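Local atomic coordinates of putative diflavin flavoprotein A 3 (Synechocystis sp., PDB entry 6H0C), a protein that probably carries electrons from NADH to oxygen, reducing it to water, as a modular flavodiiron protein whose metallo-beta-lactamase-like and flavodoxin-like core makes up this chain. Residues 23-28 with 56-61; 84-89 with 264-269. All blocks are in the same frame, centred on the assembly; numbering follows the deposited sequence.

How the contacts relate
Neither contact is a core contact: contact 1 is partly buried, with the buried ring of Phe-59 behind an exposed leucine, whereas contact 2 lies at the surface although its centre is nearer the middle of the chain. Contact 1 stays within the metallo-beta-lactamase-like part and joins two loops through a methyl contact and one water. Contact 2 joins that part to the flavodoxin-like domain, through a single tyrosine set against the start of helix 86-98. The two centres are about 13 Å apart, and they touch where Asn-87 of contact 2 meets Gly-56 and Glu-57 of contact 1. Apolar packing leads in the first; in the second, asparagines supply most of the surface met by the ring.

Contact 1. Residues 23-28 with 56-61; sequences DRLKFE and GESFTD
Leu-25 reaches across to Ser-58 with one methyl: CD1 lies 3.6 Å from Ser-58 CB, with the hydroxyl OG of the same serine at nearly the same range. The leucine starts out toward the opposite loop, and its chi2 of -169° sets CD1 anti to CA, so that this methyl forms the far end of an extended side chain while CD2 branches away. Besides the serine, the same Leu-25 CD1 approaches Phe-59 obliquely, 4.3 Å from CZ. The phenyl extends from its loop toward the 23-28 side, with CZ leading, and Ser-58 CB stands 4.2 Å above the ring plane, offset toward the rim. Leucine methyl, serine methylene and phenyl thus form a small apolar patch, one end of which is exposed while the ring end is buried against Ser-19 and Thr-21 of strand 14-21.

This is loop-to-loop packing in the metallo-beta-lactamase-like part of the flavodiiron core. Residues 23-28 lie in the connection from strand 14-21 to strand 37-45. The other loop, residues 56-61, leads from strand 49-52 into helix 60-70. A turn precedes that helix, with Phe-59 N bonded to Gly-56 O.

Polar groups meet beside the patch through a water. Ser-58 OG, with chi1 at -52° placing it anti to its carbonyl carbon, is 2.5 Å from the water O, a separation short enough to be taken with caution. Lys-26 NZ donates weakly to the same water at 3.2 Å and also holds a citrate anion, probably from the crystallisation liquor. Further along the 23-28 loop, on its far side, Phe-27 CD1 sits 4.0 Å above the centre of the Arg-24 guanidinium, while Phe-27 also packs on Leu-385 of helix 382-404.

Contact 2. Residues 84-89 with 264-269; sequences VNANRA and SAYGNT
Tyr-266 lays its ring against Asn-85, Ala-86 and Asn-87, and in doing so joins two domains. Residues 264-269 form the loop between the first strand and first helix of the flavodoxin-like fold, where flavodoxins commonly bind the FMN phosphate; residues 84-89 belong to the metallo-beta-lactamase-like domain, in the stretch that follows His-83 and in canonical flavodiiron proteins supplies iron ligands. Here that stretch carries asparagines and an arginine, and Asn-85 ND2 and Arg-88 NH2 both bond a citrate anion, probably from the crystallisation liquor.

The close part is at the phenol end. Tyr-266 CG is anti to the backbone N (chi1 -175°), which extends the ring out of its loop and carries OH up to Asn-87. Tyr-266 OH lies 3.3 Å from Asn-87 CB, and Asn-87 ND2 donates a weak bond to it, also 3.3 Å long. Amide and ring are turned strongly, 76° apart, so they do not stack. The other arm of the amide, OD1, has a firmer partner in Glu-57 N, which should help fix the rotation of the group and present ND2 to the phenol. Asn-85 comes over one ring face instead, its CB 4.2 Å above the plane and offset toward the rim.

Packing is slacker toward solvent. Ala-86, exposed like the tyrosine itself, meets the ring obliquely with its methyl CB 4.3 Å from Tyr-266 CE2, and nothing polar joins them. Asn-85, on the same side of the ring but more enclosed, is the N-cap of helix 86-98, and its OD1 accepts an almost straight bond from Arg-88 N, 3.0 Å long, with the donor N 25° out of the plane of the Asn-85 carbonyl.

Contact 1. Residues 23-28 with 56-61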
# COMPACT_ATOMS: atom_id res chain seq x y z
N ASP A 23 9.68 -15.83 -8.24
CA ASP A 23 8.31 -16.26 -8.47
C ASP A 23 7.29 -15.34 -7.81
O ASP A 23 7.59 -14.66 -6.82
CB ASP A 23 8.11 -17.68 -7.96
CG ASP A 23 9.15 -18.64 -8.48
OD1 ASP A 23 9.75 -19.36 -7.66
OD2 ASP A 23 9.37 -18.66 -9.72
N ARG A 24 6.09 -15.31 -8.37
CA ARG A 24 4.98 -14.64 -7.70
C ARG A 24 4.61 -15.47 -6.48
O ARG A 24 4.51 -16.70 -6.56
CB ARG A 24 3.79 -14.47 -8.64
CG ARG A 24 2.60 -13.79 -7.99
CD ARG A 24 1.47 -13.65 -8.98
NE ARG A 24 1.17 -14.93 -9.61
CZ ARG A 24 0.16 -15.15 -10.45
NH1 ARG A 24 -0.66 -14.16 -10.77
NH2 ARG A 24 -0.02 -16.36 -10.96
N LEU A 25 4.43 -14.80 -5.34
CA LEU A 25 4.12 -15.52 -4.10
C LEU A 25 2.67 -15.30 -3.64
O LEU A 25 2.12 -16.14 -2.93
CB LEU A 25 5.11 -15.11 -3.00
CG LEU A 25 6.59 -15.45 -3.24
CD1 LEU A 25 7.43 -15.26 -1.97
CD2 LEU A 25 6.77 -16.86 -3.79
N LYS A 26 2.06 -14.18 -4.04
CA LYS A 26 0.67 -13.90 -3.69
C LYS A 26 -0.18 -13.62 -4.93
O LYS A 26 0.30 -13.04 -5.90
CB LYS A 26 0.55 -12.69 -2.74
CG LYS A 26 1.75 -12.39 -1.83
CD LYS A 26 1.59 -10.97 -1.25
CE LYS A 26 2.75 -10.55 -0.35
NZ LYS A 26 2.66 -11.16 1.01
N PHE A 27 -1.45 -14.01 -4.89
CA PHE A 27 -2.39 -13.61 -5.94
C PHE A 27 -2.89 -12.21 -5.64
O PHE A 27 -3.98 -12.02 -5.09
CB PHE A 27 -3.57 -14.59 -6.05
CG PHE A 27 -3.17 -15.96 -6.50
CD1 PHE A 27 -2.77 -16.18 -7.81
CD2 PHE A 27 -3.19 -17.03 -5.62
CE1 PHE A 27 -2.39 -17.46 -8.24
CE2 PHE A 27 -2.81 -18.30 -6.03
CZ PHE A 27 -2.41 -18.52 -7.35
N GLU A 28 -2.07 -11.23 -5.98
CA GLU A 28 -2.50 -9.84 -5.90
C GLU A 28 -2.23 -9.21 -7.24
O GLU A 28 -1.24 -9.55 -7.89
CB GLU A 28 -1.79 -9.12 -4.76
CG GLU A 28 -2.21 -9.63 -3.40
CD GLU A 28 -1.40 -9.03 -2.29
OE1 GLU A 28 -0.60 -8.11 -2.57
OE2 GLU A 28 -1.56 -9.47 -1.14
N GLY A 56 8.30 -9.33 4.95
CA GLY A 56 7.17 -10.09 5.46
C GLY A 56 7.38 -11.59 5.63
O GLY A 56 8.50 -12.09 5.53
N GLU A 57 6.28 -12.31 5.87
CA GLU A 57 6.29 -13.72 6.27
C GLU A 57 7.05 -14.65 5.34
O GLU A 57 7.67 -15.60 5.80
CB GLU A 57 4.86 -14.26 6.41
CG GLU A 57 3.91 -13.39 7.21
CD GLU A 57 2.61 -14.11 7.56
OE1 GLU A 57 2.70 -15.26 8.06
OE2 GLU A 57 1.52 -13.54 7.34
N SER A 58 6.96 -14.42 4.03
CA SER A 58 7.65 -15.28 3.06
C SER A 58 9.15 -15.24 3.25
O SER A 58 9.85 -16.13 2.78
CB SER A 58 7.33 -14.86 1.62
OG SER A 58 5.94 -14.76 1.41
N PHE A 59 9.64 -14.20 3.92
CA PHE A 59 11.07 -13.91 3.94
C PHE A 59 11.67 -13.93 5.34
O PHE A 59 12.89 -13.84 5.49
CB PHE A 59 11.35 -12.54 3.32
CG PHE A 59 11.00 -12.45 1.87
CD1 PHE A 59 11.69 -13.19 0.92
CD2 PHE A 59 9.98 -11.61 1.44
CE1 PHE A 59 11.37 -13.09 -0.41
CE2 PHE A 59 9.66 -11.50 0.11
CZ PHE A 59 10.35 -12.25 -0.82
N THR A 60 10.80 -14.05 6.34
CA THR A 60 11.21 -13.92 7.73
C THR A 60 12.50 -14.68 8.08
O THR A 60 13.45 -14.08 8.57
CB THR A 60 10.10 -14.42 8.68
OG1 THR A 60 8.89 -13.66 8.44
CG2 THR A 60 10.53 -14.26 10.13
N ASP A 61 12.55 -15.97 7.79
CA ASP A 61 13.64 -16.82 8.28
C ASP A 61 14.96 -16.63 7.54
O ASP A 61 16.01 -16.62 8.18
CB ASP A 61 13.22 -18.28 8.23
CG ASP A 61 12.10 -18.57 9.17
OD1 ASP A 61 11.88 -17.75 10.08
OD2 ASP A 61 11.43 -19.61 9.02
O HOH W 1 5.05 -12.97 -0.03

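Contact 2. Residues 84-89 with 264-269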
# COMPACT_ATOMS: atom_id res chain seq x y z
N VAL A 84 2.92 -0.75 7.93
CA VAL A 84 2.67 -1.84 8.86
C VAL A 84 1.46 -2.66 8.45
O VAL A 84 0.46 -2.11 7.98
CB VAL A 84 2.45 -1.31 10.30
CG1 VAL A 84 1.92 -2.40 11.21
CG2 VAL A 84 3.73 -0.75 10.87
N ASN A 85 1.57 -3.97 8.61
CA ASN A 85 0.43 -4.88 8.51
C ASN A 85 0.76 -6.21 9.20
O ASN A 85 1.88 -6.40 9.68
CB ASN A 85 0.03 -5.11 7.05
CG ASN A 85 1.19 -5.56 6.18
OD1 ASN A 85 1.83 -6.58 6.45
ND2 ASN A 85 1.45 -4.80 5.11
N ALA A 86 -0.21 -7.12 9.25
CA ALA A 86 -0.06 -8.38 9.98
C ALA A 86 1.09 -9.22 9.43
O ALA A 86 1.78 -9.91 10.18
CB ALA A 86 -1.36 -9.17 9.92
N ASN A 87 1.28 -9.15 8.12
CA ASN A 87 2.32 -9.90 7.45
C ASN A 87 3.70 -9.44 7.92
O ASN A 87 4.53 -10.25 8.35
CB ASN A 87 2.15 -9.76 5.92
CG ASN A 87 2.96 -10.78 5.14
OD1 ASN A 87 4.19 -10.74 5.11
ND2 ASN A 87 2.26 -11.69 4.47
N ARG A 88 3.95 -8.14 7.85
CA ARG A 88 5.19 -7.57 8.36
C ARG A 88 5.32 -7.78 9.87
O ARG A 88 6.42 -7.99 10.40
CB ARG A 88 5.28 -6.07 8.03
CG ARG A 88 5.30 -5.73 6.54
CD ARG A 88 6.66 -5.99 5.91
NE ARG A 88 6.63 -5.74 4.46
CZ ARG A 88 7.65 -5.24 3.77
NH1 ARG A 88 8.78 -4.92 4.39
NH2 ARG A 88 7.53 -5.05 2.46
N ALA A 89 4.20 -7.69 10.58
CA ALA A 89 4.22 -7.81 12.04
C ALA A 89 4.73 -9.18 12.46
O ALA A 89 5.34 -9.33 13.52
CB ALA A 89 2.84 -7.55 12.61
N SER A 264 -11.07 -2.53 4.90
CA SER A 264 -9.74 -2.28 5.47
C SER A 264 -8.62 -2.55 4.47
O SER A 264 -8.85 -3.11 3.39
CB SER A 264 -9.54 -3.12 6.73
OG SER A 264 -9.35 -4.48 6.37
N ALA A 265 -7.40 -2.17 4.85
CA ALA A 265 -6.27 -2.13 3.93
C ALA A 265 -5.73 -3.49 3.54
O ALA A 265 -5.19 -3.67 2.45
CB ALA A 265 -5.13 -1.29 4.53
N TYR A 266 -5.85 -4.45 4.43
CA TYR A 266 -5.19 -5.73 4.25
C TYR A 266 -6.21 -6.85 4.47
O TYR A 266 -7.04 -6.76 5.37
CB TYR A 266 -3.98 -5.84 5.22
CG TYR A 266 -3.13 -7.08 5.05
CD1 TYR A 266 -2.22 -7.19 4.00
CD2 TYR A 266 -3.25 -8.15 5.93
CE1 TYR A 266 -1.45 -8.34 3.85
CE2 TYR A 266 -2.49 -9.29 5.79
CZ TYR A 266 -1.59 -9.38 4.75
OH TYR A 266 -0.83 -10.53 4.61
N GLY A 267 -6.18 -7.88 3.63
CA GLY A 267 -7.15 -8.96 3.72
C GLY A 267 -7.72 -9.33 2.36
O GLY A 267 -7.47 -8.65 1.36
N ASN A 268 -8.48 -10.42 2.32
CA ASN A 268 -9.00 -10.90 1.04
C ASN A 268 -9.89 -9.88 0.32
O ASN A 268 -9.83 -9.76 -0.91
CB ASN A 268 -9.76 -12.21 1.23
CG ASN A 268 -8.83 -13.39 1.43
OD1 ASN A 268 -7.68 -13.35 1.01
ND2 ASN A 268 -9.32 -14.43 2.07
N THR A 269 -10.71 -9.15 1.07
CA THR A 269 -11.60 -8.17 0.47
C THR A 269 -10.77 -7.05 -0.14
O THR A 269 -11.11 -6.53 -1.21
CB THR A 269 -12.60 -7.58 1.47
OG1 THR A 269 -13.54 -8.60 1.86
CG2 THR A 269 -13.35 -6.44 0.84